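Local atomic coordinates of glycosyl hydrolases family 31 family protein (Aspergillus niger, PDB entry 6DRU), a protein that catalyses the release of alpha-xylose from the non-reducing terminal glucose of xyloglucan oligosaccharides, as a glycosidase of family 31. Residues Q156-N161 and T494-V499; T489-T494 and S524-S529; W513-G518 and V542-W547; F520-T525 and S559-F564. One frame throughout, in Å; residues are numbered along the deposited sequence.

Interaction 1 (Q156-N161 and T494-V499); sequences QDHMIN and TLAVQV. With NAG (2-acetamido-2-deoxy-beta-D-glucopyranose), chain E.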
# COMPACT_ATOMS: atom_id res chain seq x y z
N GLN A 156 -13.36 22.19 20.44
CA GLN A 156 -13.09 23.43 21.18
C GLN A 156 -12.52 24.47 20.22
O GLN A 156 -11.32 24.76 20.20
CB GLN A 156 -12.15 23.16 22.35
CG GLN A 156 -12.66 22.12 23.32
CD GLN A 156 -11.80 21.98 24.55
OE1 GLN A 156 -11.24 20.92 24.82
NE2 GLN A 156 -11.69 23.06 25.32
N ASP A 157 -13.41 25.04 19.41
CA ASP A 157 -13.04 26.06 18.44
C ASP A 157 -13.69 27.41 18.68
O ASP A 157 -13.33 28.37 18.00
CB ASP A 157 -13.37 25.60 17.01
CG ASP A 157 -14.84 25.24 16.83
OD1 ASP A 157 -15.59 25.27 17.83
OD2 ASP A 157 -15.24 24.93 15.69
N HIS A 158 -14.63 27.51 19.63
CA HIS A 158 -15.31 28.76 19.96
C HIS A 158 -16.12 29.29 18.78
O HIS A 158 -16.27 30.50 18.60
CB HIS A 158 -14.31 29.82 20.44
CG HIS A 158 -14.88 30.81 21.41
ND1 HIS A 158 -14.10 31.51 22.30
CD2 HIS A 158 -16.16 31.20 21.63
CE1 HIS A 158 -14.87 32.30 23.03
NE2 HIS A 158 -16.12 32.13 22.64
N MET A 159 -16.66 28.38 17.96
CA MET A 159 -17.43 28.74 16.78
C MET A 159 -18.67 27.86 16.68
O MET A 159 -18.62 26.68 17.00
CB MET A 159 -16.61 28.58 15.49
CG MET A 159 -15.23 29.21 15.53
SD MET A 159 -14.23 28.76 14.10
CE MET A 159 -15.07 29.69 12.82
N ILE A 160 -19.77 28.46 16.23
CA ILE A 160 -20.94 27.69 15.83
C ILE A 160 -21.13 27.67 14.31
O ILE A 160 -21.85 26.79 13.81
CB ILE A 160 -22.23 28.20 16.51
CG1 ILE A 160 -22.43 29.69 16.25
CG2 ILE A 160 -22.21 27.89 18.00
CD1 ILE A 160 -23.76 30.21 16.73
N ASN A 161 -20.51 28.59 13.58
CA ASN A 161 -20.47 28.55 12.12
C ASN A 161 -19.16 27.89 11.71
O ASN A 161 -18.08 28.48 11.87
CB ASN A 161 -20.59 29.96 11.53
CG ASN A 161 -20.54 29.96 10.02
OD1 ASN A 161 -20.78 28.93 9.37
ND2 ASN A 161 -20.23 31.11 9.44
N THR A 494 -11.55 28.93 28.85
CA THR A 494 -12.14 27.62 28.59
C THR A 494 -13.65 27.63 28.81
O THR A 494 -14.40 27.03 28.05
CB THR A 494 -11.48 26.56 29.48
OG1 THR A 494 -10.09 26.45 29.14
CG2 THR A 494 -12.15 25.22 29.30
N LEU A 495 -14.11 28.33 29.86
CA LEU A 495 -15.54 28.38 30.13
C LEU A 495 -16.31 29.00 28.97
O LEU A 495 -17.43 28.58 28.68
CB LEU A 495 -15.79 29.15 31.42
CG LEU A 495 -17.22 29.62 31.71
CD1 LEU A 495 -18.11 28.43 32.04
CD2 LEU A 495 -17.23 30.62 32.84
N ALA A 496 -15.70 29.97 28.28
CA ALA A 496 -16.38 30.61 27.15
C ALA A 496 -16.46 29.69 25.94
O ALA A 496 -17.44 29.75 25.18
CB ALA A 496 -15.66 31.91 26.78
N VAL A 497 -15.45 28.84 25.72
CA VAL A 497 -15.45 28.00 24.53
C VAL A 497 -16.35 26.78 24.68
O VAL A 497 -16.80 26.22 23.67
CB VAL A 497 -14.02 27.57 24.15
CG1 VAL A 497 -13.10 28.78 24.12
CG2 VAL A 497 -13.50 26.51 25.08
N GLN A 498 -16.63 26.34 25.91
CA GLN A 498 -17.45 25.14 26.11
C GLN A 498 -18.86 25.34 25.59
O GLN A 498 -19.50 24.37 25.16
CB GLN A 498 -17.49 24.75 27.58
CG GLN A 498 -16.15 24.39 28.18
CD GLN A 498 -15.37 23.44 27.30
OE1 GLN A 498 -15.79 22.31 27.05
NE2 GLN A 498 -14.22 23.89 26.81
N VAL A 499 -19.37 26.57 25.61
CA VAL A 499 -20.74 26.83 25.20
C VAL A 499 -20.92 26.49 23.72
O VAL A 499 -21.87 25.80 23.34
CB VAL A 499 -21.13 28.29 25.49
CG1 VAL A 499 -22.60 28.52 25.17
CG2 VAL A 499 -20.84 28.63 26.94
C1 NAG E . -15.42 36.37 22.81
C2 NAG E . -14.58 36.25 24.07
C3 NAG E . -13.12 36.37 23.80
C4 NAG E . -12.72 35.44 22.68
C5 NAG E . -13.58 35.73 21.47
C6 NAG E . -13.17 34.82 20.33
C7 NAG E . -15.58 36.91 26.22
C8 NAG E . -16.00 37.98 27.20
N2 NAG E . -14.97 37.26 24.99
O3 NAG E . -12.41 36.08 24.98
O4 NAG E . -11.36 35.64 22.36
O5 NAG E . -14.92 35.51 21.81
O6 NAG E . -14.29 34.08 19.88
O7 NAG E . -15.76 35.74 26.49
O HOH W 1 -16.30 25.60 20.87

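Interaction 2 (T489-T494 and S524-S529); sequences TSVWDT and STVWWS. With NAG (2-acetamido-2-deoxy-beta-D-glucopyranose), chain B; MAN (alpha-D-mannopyranose), chain C; BGC (beta-D-glucopyranose), chain G; MAN (alpha-D-mannopyranose), chain D.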
# COMPACT_ATOMS: atom_id res chain seq x y z
N THR A 489 -9.05 22.82 30.55
CA THR A 489 -8.26 23.55 31.52
C THR A 489 -9.14 24.47 32.36
O THR A 489 -10.14 25.01 31.88
CB THR A 489 -7.17 24.37 30.83
OG1 THR A 489 -7.72 25.06 29.70
CG2 THR A 489 -6.03 23.47 30.37
N SER A 490 -8.78 24.62 33.63
CA SER A 490 -9.56 25.43 34.57
C SER A 490 -9.10 26.88 34.51
O SER A 490 -8.42 27.40 35.39
CB SER A 490 -9.45 24.86 35.98
OG SER A 490 -9.97 23.54 36.05
N VAL A 491 -9.50 27.55 33.42
CA VAL A 491 -9.24 28.96 33.21
C VAL A 491 -10.50 29.60 32.65
O VAL A 491 -11.45 28.92 32.27
CB VAL A 491 -8.04 29.21 32.27
CG1 VAL A 491 -6.74 28.84 32.95
CG2 VAL A 491 -8.22 28.45 30.97
N TRP A 492 -10.49 30.94 32.59
CA TRP A 492 -11.68 31.67 32.18
C TRP A 492 -11.99 31.46 30.71
O TRP A 492 -13.16 31.29 30.34
CB TRP A 492 -11.51 33.16 32.48
CG TRP A 492 -11.71 33.49 33.92
CD1 TRP A 492 -10.74 33.73 34.85
CD2 TRP A 492 -12.96 33.60 34.61
NE1 TRP A 492 -11.31 33.99 36.07
CE2 TRP A 492 -12.67 33.92 35.95
CE3 TRP A 492 -14.29 33.47 34.22
CZ2 TRP A 492 -13.67 34.10 36.91
CZ3 TRP A 492 -15.28 33.65 35.17
CH2 TRP A 492 -14.96 33.97 36.50
N ASP A 493 -10.97 31.46 29.85
CA ASP A 493 -11.20 31.31 28.42
C ASP A 493 -11.87 29.98 28.09
O ASP A 493 -12.67 29.90 27.16
CB ASP A 493 -9.89 31.45 27.65
CG ASP A 493 -10.08 31.44 26.15
OD1 ASP A 493 -11.05 32.07 25.66
OD2 ASP A 493 -9.27 30.80 25.45
N THR A 494 -11.55 28.93 28.85
CA THR A 494 -12.14 27.62 28.59
C THR A 494 -13.65 27.63 28.81
O THR A 494 -14.40 27.03 28.05
CB THR A 494 -11.48 26.56 29.48
OG1 THR A 494 -10.09 26.45 29.14
CG2 THR A 494 -12.15 25.22 29.30
N SER A 524 -0.83 25.14 33.91
CA SER A 524 0.43 25.39 34.61
C SER A 524 0.90 26.83 34.48
O SER A 524 1.68 27.30 35.31
CB SER A 524 1.51 24.44 34.11
OG SER A 524 2.13 24.95 32.94
N THR A 525 0.44 27.56 33.45
CA THR A 525 0.84 28.94 33.26
C THR A 525 0.01 29.93 34.07
O THR A 525 0.39 31.10 34.16
CB THR A 525 0.77 29.31 31.78
OG1 THR A 525 -0.58 29.21 31.32
CG2 THR A 525 1.65 28.38 30.96
N VAL A 526 -1.11 29.49 34.65
CA VAL A 526 -1.95 30.32 35.50
C VAL A 526 -1.81 29.80 36.93
O VAL A 526 -2.26 28.69 37.23
CB VAL A 526 -3.41 30.31 35.04
CG1 VAL A 526 -4.23 31.31 35.84
CG2 VAL A 526 -3.50 30.61 33.56
N TRP A 527 -1.18 30.60 37.80
CA TRP A 527 -0.75 30.08 39.10
C TRP A 527 -1.93 29.60 39.94
O TRP A 527 -1.81 28.61 40.67
CB TRP A 527 0.05 31.15 39.85
CG TRP A 527 -0.77 32.33 40.30
CD1 TRP A 527 -0.97 33.50 39.63
CD2 TRP A 527 -1.49 32.45 41.54
NE1 TRP A 527 -1.77 34.34 40.36
CE2 TRP A 527 -2.10 33.72 41.54
CE3 TRP A 527 -1.67 31.61 42.64
CZ2 TRP A 527 -2.89 34.17 42.60
CZ3 TRP A 527 -2.46 32.06 43.69
CH2 TRP A 527 -3.05 33.33 43.66
N TRP A 528 -3.07 30.28 39.85
CA TRP A 528 -4.22 29.96 40.67
C TRP A 528 -5.13 28.90 40.06
O TRP A 528 -6.12 28.51 40.69
CB TRP A 528 -5.04 31.22 40.96
CG TRP A 528 -5.46 31.97 39.73
CD1 TRP A 528 -4.85 33.06 39.19
CD2 TRP A 528 -6.58 31.68 38.89
NE1 TRP A 528 -5.52 33.47 38.07
CE2 TRP A 528 -6.59 32.64 37.86
CE3 TRP A 528 -7.58 30.70 38.90
CZ2 TRP A 528 -7.55 32.65 36.85
CZ3 TRP A 528 -8.54 30.71 37.90
CH2 TRP A 528 -8.51 31.68 36.89
N SER A 529 -4.83 28.44 38.85
CA SER A 529 -5.72 27.54 38.13
C SER A 529 -6.00 26.27 38.93
O SER A 529 -5.07 25.56 39.32
CB SER A 529 -5.12 27.18 36.77
OG SER A 529 -5.95 26.28 36.06
C1 NAG B . -10.39 34.63 22.68
C2 NAG B . -9.25 34.68 21.69
C3 NAG B . -8.05 33.96 22.17
C4 NAG B . -7.70 34.37 23.59
C5 NAG B . -8.91 34.26 24.48
C6 NAG B . -8.58 34.75 25.87
C7 NAG B . -9.84 34.90 19.30
C8 NAG B . -10.28 34.26 18.00
N2 NAG B . -9.67 34.10 20.46
O3 NAG B . -6.98 34.19 21.29
O4 NAG B . -6.69 33.53 24.08
O5 NAG B . -9.95 35.04 23.95
O6 NAG B . -8.15 36.09 25.81
O7 NAG B . -9.63 36.09 19.36
C1 MAN C . -2.70 33.20 27.92
C2 MAN C . -1.42 32.58 28.44
C3 MAN C . -1.55 31.07 28.40
C4 MAN C . -2.81 30.65 29.12
C5 MAN C . -3.98 31.40 28.51
C6 MAN C . -5.27 30.98 29.18
O2 MAN C . -1.22 32.99 29.77
O3 MAN C . -0.43 30.48 29.01
O4 MAN C . -3.00 29.26 28.98
O5 MAN C . -3.79 32.79 28.70
O6 MAN C . -6.36 31.45 28.41
C2 BGC G . -0.61 36.54 45.21
C3 BGC G . -0.35 36.49 43.71
C4 BGC G . 1.06 36.00 43.41
C5 BGC G . 1.37 34.72 44.18
C6 BGC G . 2.80 34.28 43.95
C1 BGC G . -0.21 35.23 45.87
O2 BGC G . -2.00 36.78 45.45
O3 BGC G . -0.53 37.80 43.16
O4 BGC G . 1.19 35.76 42.01
O5 BGC G . 1.16 34.95 45.58
O6 BGC G . 2.81 32.92 43.50
C1 MAN D . -0.34 33.97 30.27
C2 MAN D . -0.05 33.56 31.70
C3 MAN D . -1.18 33.94 32.64
C4 MAN D . -1.77 35.30 32.32
C5 MAN D . -1.95 35.45 30.82
C6 MAN D . -2.53 36.81 30.50
O2 MAN D . 1.15 34.17 32.14
O3 MAN D . -0.69 33.95 33.96
O4 MAN D . -3.02 35.44 32.95
O5 MAN D . -0.69 35.33 30.21
O6 MAN D . -1.95 37.29 29.31

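Interaction 3 (W513-G518 and V542-W547); sequences WTVDAG and VRWLAW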
# COMPACT_ATOMS: atom_id res chain seq x y z
N TRP A 513 -25.92 16.47 26.75
CA TRP A 513 -24.58 17.04 26.73
C TRP A 513 -24.33 17.80 28.03
O TRP A 513 -25.25 18.37 28.62
CB TRP A 513 -24.40 17.97 25.53
CG TRP A 513 -23.03 18.57 25.41
CD1 TRP A 513 -21.95 18.02 24.79
CD2 TRP A 513 -22.60 19.82 25.94
NE1 TRP A 513 -20.87 18.86 24.89
CE2 TRP A 513 -21.24 19.98 25.60
CE3 TRP A 513 -23.23 20.83 26.67
CZ2 TRP A 513 -20.50 21.10 25.96
CZ3 TRP A 513 -22.49 21.95 27.03
CH2 TRP A 513 -21.15 22.07 26.67
N THR A 514 -23.07 17.80 28.46
CA THR A 514 -22.70 18.43 29.72
C THR A 514 -21.20 18.71 29.72
O THR A 514 -20.50 18.41 28.75
CB THR A 514 -23.12 17.56 30.91
OG1 THR A 514 -22.48 18.01 32.10
CG2 THR A 514 -22.79 16.10 30.63
N VAL A 515 -20.71 19.29 30.82
CA VAL A 515 -19.31 19.66 30.98
C VAL A 515 -18.84 19.24 32.37
O VAL A 515 -19.62 18.72 33.18
CB VAL A 515 -19.08 21.17 30.79
CG1 VAL A 515 -19.17 21.56 29.33
CG2 VAL A 515 -20.06 21.97 31.63
N ASP A 516 -17.57 19.49 32.64
CA ASP A 516 -17.01 19.40 33.99
C ASP A 516 -17.09 20.79 34.62
O ASP A 516 -16.40 21.72 34.18
CB ASP A 516 -15.57 18.90 33.96
CG ASP A 516 -15.48 17.43 33.63
OD1 ASP A 516 -14.34 16.91 33.53
OD2 ASP A 516 -16.53 16.79 33.42
N ALA A 517 -17.92 20.93 35.66
CA ALA A 517 -18.06 22.21 36.34
C ALA A 517 -16.74 22.64 36.96
O ALA A 517 -16.24 22.00 37.88
CB ALA A 517 -19.15 22.14 37.40
N GLY A 518 -16.16 23.73 36.44
CA GLY A 518 -14.90 24.24 36.93
C GLY A 518 -13.69 23.83 36.12
O GLY A 518 -12.57 24.18 36.50
N VAL A 542 -17.51 29.21 40.89
CA VAL A 542 -18.89 29.58 41.18
C VAL A 542 -19.59 30.06 39.91
O VAL A 542 -20.77 29.76 39.68
CB VAL A 542 -18.94 30.64 42.29
CG1 VAL A 542 -20.33 31.23 42.42
CG2 VAL A 542 -18.50 30.02 43.61
N ARG A 543 -18.88 30.79 39.05
CA ARG A 543 -19.43 31.14 37.75
C ARG A 543 -19.71 29.90 36.92
O ARG A 543 -20.75 29.79 36.26
CB ARG A 543 -18.47 32.08 37.00
CG ARG A 543 -18.26 33.43 37.66
CD ARG A 543 -19.53 34.26 37.62
NE ARG A 543 -19.26 35.67 37.89
CZ ARG A 543 -20.20 36.61 37.93
NH1 ARG A 543 -21.47 36.30 37.72
NH2 ARG A 543 -19.86 37.87 38.17
N TRP A 544 -18.78 28.94 36.94
CA TRP A 544 -18.92 27.73 36.14
C TRP A 544 -20.03 26.84 36.68
O TRP A 544 -20.86 26.33 35.91
CB TRP A 544 -17.58 26.98 36.11
CG TRP A 544 -17.33 26.18 34.87
CD1 TRP A 544 -18.23 25.41 34.19
CD2 TRP A 544 -16.09 26.05 34.18
NE1 TRP A 544 -17.63 24.82 33.11
CE2 TRP A 544 -16.31 25.19 33.08
CE3 TRP A 544 -14.81 26.58 34.37
CZ2 TRP A 544 -15.30 24.85 32.18
CZ3 TRP A 544 -13.81 26.24 33.48
CH2 TRP A 544 -14.06 25.39 32.40
N LEU A 545 -20.05 26.62 38.00
CA LEU A 545 -21.07 25.78 38.61
C LEU A 545 -22.47 26.35 38.37
O LEU A 545 -23.43 25.59 38.19
CB LEU A 545 -20.80 25.63 40.11
CG LEU A 545 -21.54 24.57 40.93
CD1 LEU A 545 -22.92 25.05 41.38
CD2 LEU A 545 -21.66 23.27 40.15
N ALA A 546 -22.59 27.67 38.36
CA ALA A 546 -23.89 28.29 38.09
C ALA A 546 -24.37 27.98 36.69
O ALA A 546 -25.57 27.77 36.46
CB ALA A 546 -23.80 29.80 38.31
N TRP A 547 -23.45 27.92 35.72
CA TRP A 547 -23.84 27.64 34.34
C TRP A 547 -24.36 26.22 34.19
O TRP A 547 -25.31 25.97 33.44
CB TRP A 547 -22.66 27.88 33.40
CG TRP A 547 -22.93 27.49 31.99
CD1 TRP A 547 -24.07 27.73 31.27
CD2 TRP A 547 -22.06 26.77 31.11
NE1 TRP A 547 -23.96 27.21 30.01
CE2 TRP A 547 -22.73 26.61 29.88
CE3 TRP A 547 -20.77 26.25 31.25
CZ2 TRP A 547 -22.15 25.96 28.80
CZ3 TRP A 547 -20.20 25.59 30.17
CH2 TRP A 547 -20.89 25.46 28.96

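Interaction 4 (F520-T525 and S559-F564); sequences FEVDST and SRTCYF. With MAN (alpha-D-mannopyranose), chain C; XYS (alpha-D-xylopyranose), chain N; BGC (beta-D-glucopyranose), chain F; BGC (beta-D-glucopyranose), chain H.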
# COMPACT_ATOMS: atom_id res chain seq x y z
N PHE A 520 -11.27 20.70 34.18
CA PHE A 520 -10.67 19.45 34.62
C PHE A 520 -9.19 19.61 34.99
O PHE A 520 -8.80 19.33 36.12
CB PHE A 520 -10.83 18.36 33.55
CG PHE A 520 -10.12 17.08 33.89
CD1 PHE A 520 -10.63 16.23 34.85
CD2 PHE A 520 -8.93 16.75 33.26
CE1 PHE A 520 -9.97 15.05 35.17
CE2 PHE A 520 -8.27 15.58 33.57
CZ PHE A 520 -8.79 14.73 34.53
N GLU A 521 -8.36 20.05 34.05
CA GLU A 521 -6.92 20.12 34.26
C GLU A 521 -6.50 21.49 34.78
O GLU A 521 -7.14 22.51 34.51
CB GLU A 521 -6.16 19.83 32.96
CG GLU A 521 -6.03 18.36 32.61
CD GLU A 521 -5.10 18.13 31.44
OE1 GLU A 521 -4.35 19.06 31.08
OE2 GLU A 521 -5.12 17.02 30.87
N VAL A 522 -5.42 21.49 35.54
CA VAL A 522 -4.79 22.73 35.97
C VAL A 522 -3.96 23.29 34.82
O VAL A 522 -3.21 22.56 34.17
CB VAL A 522 -3.91 22.49 37.22
CG1 VAL A 522 -2.94 23.64 37.42
CG2 VAL A 522 -4.79 22.30 38.45
N ASP A 523 -4.10 24.59 34.57
CA ASP A 523 -3.24 25.28 33.62
C ASP A 523 -1.96 25.70 34.34
O ASP A 523 -2.00 26.51 35.27
CB ASP A 523 -3.96 26.50 33.03
CG ASP A 523 -3.24 27.10 31.84
OD1 ASP A 523 -1.99 27.06 31.79
OD2 ASP A 523 -3.93 27.62 30.93
N SER A 524 -0.83 25.14 33.91
CA SER A 524 0.43 25.39 34.61
C SER A 524 0.90 26.83 34.48
O SER A 524 1.68 27.30 35.31
CB SER A 524 1.51 24.44 34.11
OG SER A 524 2.13 24.95 32.94
N THR A 525 0.44 27.56 33.45
CA THR A 525 0.84 28.94 33.26
C THR A 525 0.01 29.93 34.07
O THR A 525 0.39 31.10 34.16
CB THR A 525 0.77 29.31 31.78
OG1 THR A 525 -0.58 29.21 31.32
CG2 THR A 525 1.65 28.38 30.96
N SER A 559 -9.88 17.73 38.49
CA SER A 559 -8.68 17.38 39.24
C SER A 559 -8.15 18.67 39.84
O SER A 559 -7.39 19.41 39.20
CB SER A 559 -7.65 16.69 38.34
OG SER A 559 -6.54 16.23 39.10
N ARG A 560 -8.56 18.95 41.07
CA ARG A 560 -8.25 20.21 41.72
C ARG A 560 -6.89 20.16 42.42
O ARG A 560 -6.36 19.09 42.72
CB ARG A 560 -9.33 20.57 42.74
CG ARG A 560 -10.75 20.54 42.19
CD ARG A 560 -11.03 21.73 41.29
NE ARG A 560 -12.39 21.71 40.77
CZ ARG A 560 -12.71 21.42 39.52
NH1 ARG A 560 -11.75 21.14 38.64
NH2 ARG A 560 -13.98 21.42 39.13
N THR A 561 -6.34 21.34 42.68
CA THR A 561 -5.21 21.51 43.58
C THR A 561 -5.66 22.36 44.76
O THR A 561 -6.73 22.99 44.73
CB THR A 561 -4.01 22.15 42.85
OG1 THR A 561 -2.95 22.37 43.78
CG2 THR A 561 -4.40 23.46 42.19
N CYS A 562 -4.86 22.38 45.82
CA CYS A 562 -5.28 23.01 47.06
C CYS A 562 -4.07 23.23 47.95
O CYS A 562 -2.99 22.68 47.73
CB CYS A 562 -6.35 22.18 47.77
SG CYS A 562 -5.85 20.49 48.23
N TYR A 563 -4.27 24.07 48.97
CA TYR A 563 -3.26 24.30 50.00
C TYR A 563 -3.43 23.39 51.21
O TYR A 563 -2.45 23.14 51.92
CB TYR A 563 -3.31 25.75 50.48
CG TYR A 563 -2.87 26.78 49.45
CD1 TYR A 563 -1.89 26.48 48.51
CD2 TYR A 563 -3.44 28.04 49.42
CE1 TYR A 563 -1.49 27.42 47.57
CE2 TYR A 563 -3.05 28.99 48.49
CZ TYR A 563 -2.08 28.67 47.57
OH TYR A 563 -1.69 29.61 46.64
N PHE A 564 -4.64 22.89 51.46
CA PHE A 564 -4.92 22.00 52.59
C PHE A 564 -5.69 20.79 52.08
O PHE A 564 -6.71 20.94 51.41
CB PHE A 564 -5.71 22.73 53.68
CG PHE A 564 -5.21 24.12 53.95
CD1 PHE A 564 -3.98 24.33 54.55
CD2 PHE A 564 -5.97 25.22 53.59
CE1 PHE A 564 -3.52 25.61 54.80
CE2 PHE A 564 -5.52 26.51 53.84
CZ PHE A 564 -4.29 26.70 54.44
C1 MAN C . -2.70 33.20 27.92
C2 MAN C . -1.42 32.58 28.44
C3 MAN C . -1.55 31.07 28.40
C4 MAN C . -2.81 30.65 29.12
C5 MAN C . -3.98 31.40 28.51
C6 MAN C . -5.27 30.98 29.18
O2 MAN C . -1.22 32.99 29.77
O3 MAN C . -0.43 30.48 29.01
O4 MAN C . -3.00 29.26 28.98
O5 MAN C . -3.79 32.79 28.70
O6 MAN C . -6.36 31.45 28.41
C1 XYS N . -9.88 11.12 31.79
C2 XYS N . -11.27 11.70 31.93
C3 XYS N . -11.40 12.33 33.30
C4 XYS N . -11.03 11.31 34.36
C5 XYS N . -9.67 10.73 34.04
O1 XYS N . -8.92 12.14 31.97
O2 XYS N . -11.47 12.68 30.94
O3 XYS N . -12.73 12.75 33.50
O4 XYS N . -10.98 11.95 35.62
O5 XYS N . -9.70 10.12 32.77
C2 BGC F . -4.72 15.04 35.82
C3 BGC F . -4.41 14.08 34.73
C4 BGC F . -3.69 14.80 33.58
C5 BGC F . -2.53 15.58 34.11
C6 BGC F . -1.88 16.35 32.97
C1 BGC F . -3.45 15.75 36.21
O2 BGC F . -5.26 14.34 36.96
O3 BGC F . -5.58 13.51 34.27
O4 BGC F . -3.22 13.86 32.64
O5 BGC F . -2.97 16.49 35.09
O6 BGC F . -0.70 16.98 33.43
C2 BGC H . -0.97 19.20 38.11
C3 BGC H . -2.02 18.57 37.27
C4 BGC H . -2.50 17.25 37.91
C5 BGC H . -2.88 17.50 39.34
C6 BGC H . -3.32 16.19 39.98
C1 BGC H . -1.49 19.34 39.53
O1 BGC H . -0.52 19.95 40.31
O2 BGC H . -0.65 20.51 37.58
O3 BGC H . -1.50 18.31 36.01
O4 BGC H . -3.61 16.75 37.21
O5 BGC H . -1.78 18.03 40.05
O6 BGC H . -2.27 15.67 40.77
O HOH W 2 -5.61 19.26 37.42

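Interaction 1 (Q156-N161 and T494-V499)
His158 and Val497 are joined through water 1. The water accepts from His158 N at 2.8 Å and probably donates to Val497 O at 2.9 Å, a water bridge between the two backbones. His158 has a positive phi (64°), and the end of its side chain comes up against the helix. The imidazole is pressed between helix and sugar. On one face Val497 CA lies 4.3 Å from the ring centroid and almost on its normal, a CH-pi contact. On the opposite face O6 of the N-acetylglucosamine of chain E sits over the ring centre, 3.5 Å above the plane. Two methyls close in as well: Val497 CG1 reaches His158 ND1 at 3.4 Å, and Ala496 CB lies 3.9 Å from His158 CE1. The rotation of the ring is fixed further by Gln641, which bonds to His158 NE2. Gln156 lies beside Val497 CG2 and the amide of Gln498. The two amide planes are nearly perpendicular, at 82°, and Gln498 OE1 is held by Ser485 OG. Asp157 and Met159 of the same loop pack on Leu204 and Thr203 of the second subunit. The contact sets the loop between strands 149-151 and 166-168 against helix 492-508, one of the outer helices of the family 31 TIM barrel, beside an attached glycan.

Interaction 2 (T489-T494 and S524-S529)
A type I beta turn, Val526 to Ser529, docks on the start of TIM-barrel helix 492-508, where Val491 is the N-cap residue. Both pieces belong to loops that join barrel strands to the helices after them. Just before the helix, Ser490 is the centre of an inverse gamma turn. Its own hydroxyl bonds to Gly518 O. Beside it the N-cap residue makes an apolar touch, Val491 CG1 to Val526 CG2 at 3.7 Å. The two tryptophans meet next. Trp528 CH2, at the edge of its ring, comes 3.7 Å from Trp492 CD1. The planes stand at 62°, and the pair is oblique. Val526 CG1 lies over one face of the Trp528 ring. Just ahead of the turn, Thr525 holds two mannoses of an attached glycan: OG1 accepts from O3 of the chain C mannose at 2.6 Å, and its backbone O accepts from O3 of the chain D mannose at 3.1 Å. With OG anti to the backbone N (chi1 178°), the Ser529 hydroxyl reaches the gamma turn. That hydroxyl accepts from Asp523 N and donates to Ser490 O at 2.8 Å, from 47° above the carbonyl plane.

Interaction 3 (W513-G518 and V542-W547)
Trp544 and Gly518 form the tight part of this contact. The indole lies flat under the backbone of residues 516-518, which crosses one of its faces. Gly518 N stands 3.1 Å above the ring plane and Asp516 O 3.3 Å, both toward the rim. Between them Ala517 CA makes a CH-pi contact with the five-membered ring, 4.2 Å from its centroid. Next to this, Ala517 CB meets Leu545 CD2 at 3.9 Å. Gly518 has a positive phi of 98°, which suits glycine and lets the chain follow the indole. Val515 CG2 meets the Trp544 edge instead, 4.0 Å from NE1. This is a strand and the helix that follows it in the TIM barrel: strand 513-514 runs into a loop at the C-terminal end of the barrel, and helix 535-548 packs back on it. The loop carries Asp516, salt-bridged to Arg555, near the bound xylose. The other end of the contact is looser, though still buried. There the Trp513 and Trp547 side chains run roughly crosswise, with Trp547 CH2 at the edge of the Trp513 ring, CH2 to CH2 at 4.1 Å. Val515 CG2 fills in beside them, 3.9 Å from Trp547 CZ3. Trp547 NE1 is hydrogen-bonded to Tyr643 OH.

Interaction 4 (F520-T525 and S559-F564)
Phe520 and Ser559 meet through both backbone and side chain. Ser559 N donates to Phe520 O at 3.1 Å, nearly straight at 158°, in the carbonyl plane and on a lone pair. From Phe520 CB, which points away from Ser559, the ring swings back to the bound sugars, with CG anti to the backbone N (chi1 174°). CD1 lies 4.0 Å from Ser559 N, and Ser559 CB sits over the rim of one ring face. CE1 comes 3.3 Å from O4 of the bound xylose. CZ, the tip, is 3.4 Å from O3 of the chain F glucose; this oxygen lies at the ring edge, and CE2 also faces it. Ser559 OG shares a hydrogen bond of 3.1 Å with O2 of the same glucose. Phe520 is thus part of the xylose pocket, and its ring also packs on Asp487, probably the proton donor. Farther on, Val522 CG2 touches Thr561 CG2 at 3.9 Å. Asp523 OD1 forms an Asx turn by accepting from Thr525 N. Arg560 bonds to Gly519 O and packs on Tyr537 and Tyr541 of helix 535-548. The two loops follow barrel strands 513-514 and 554-555 and lead to helices 535-548 and 582-594.

All four contacts involve the TIM barrel, and interaction 1 ties an earlier loop to it. Interactions 1 and 2 share helix 492-508. Strand 513-514 of interaction 3 comes next in the chain. Interactions 1 and 2 alternate along the sequence, as do 2 and 3, and 3 and 4. Interactions 2 and 4 lie closest, with centres 8 Å apart, and share Ser524 and Thr525. Interactions 1 and 4 are farthest, 22 Å apart, and do not touch. Trp544 and Trp547 of interaction 3 also pack on helix 492-508. Loops after neighbouring barrel strands are thus packed on one another beside the xylose pocket, which interaction 4 reaches. Interactions 1, 2 and 4 also touch the second subunit.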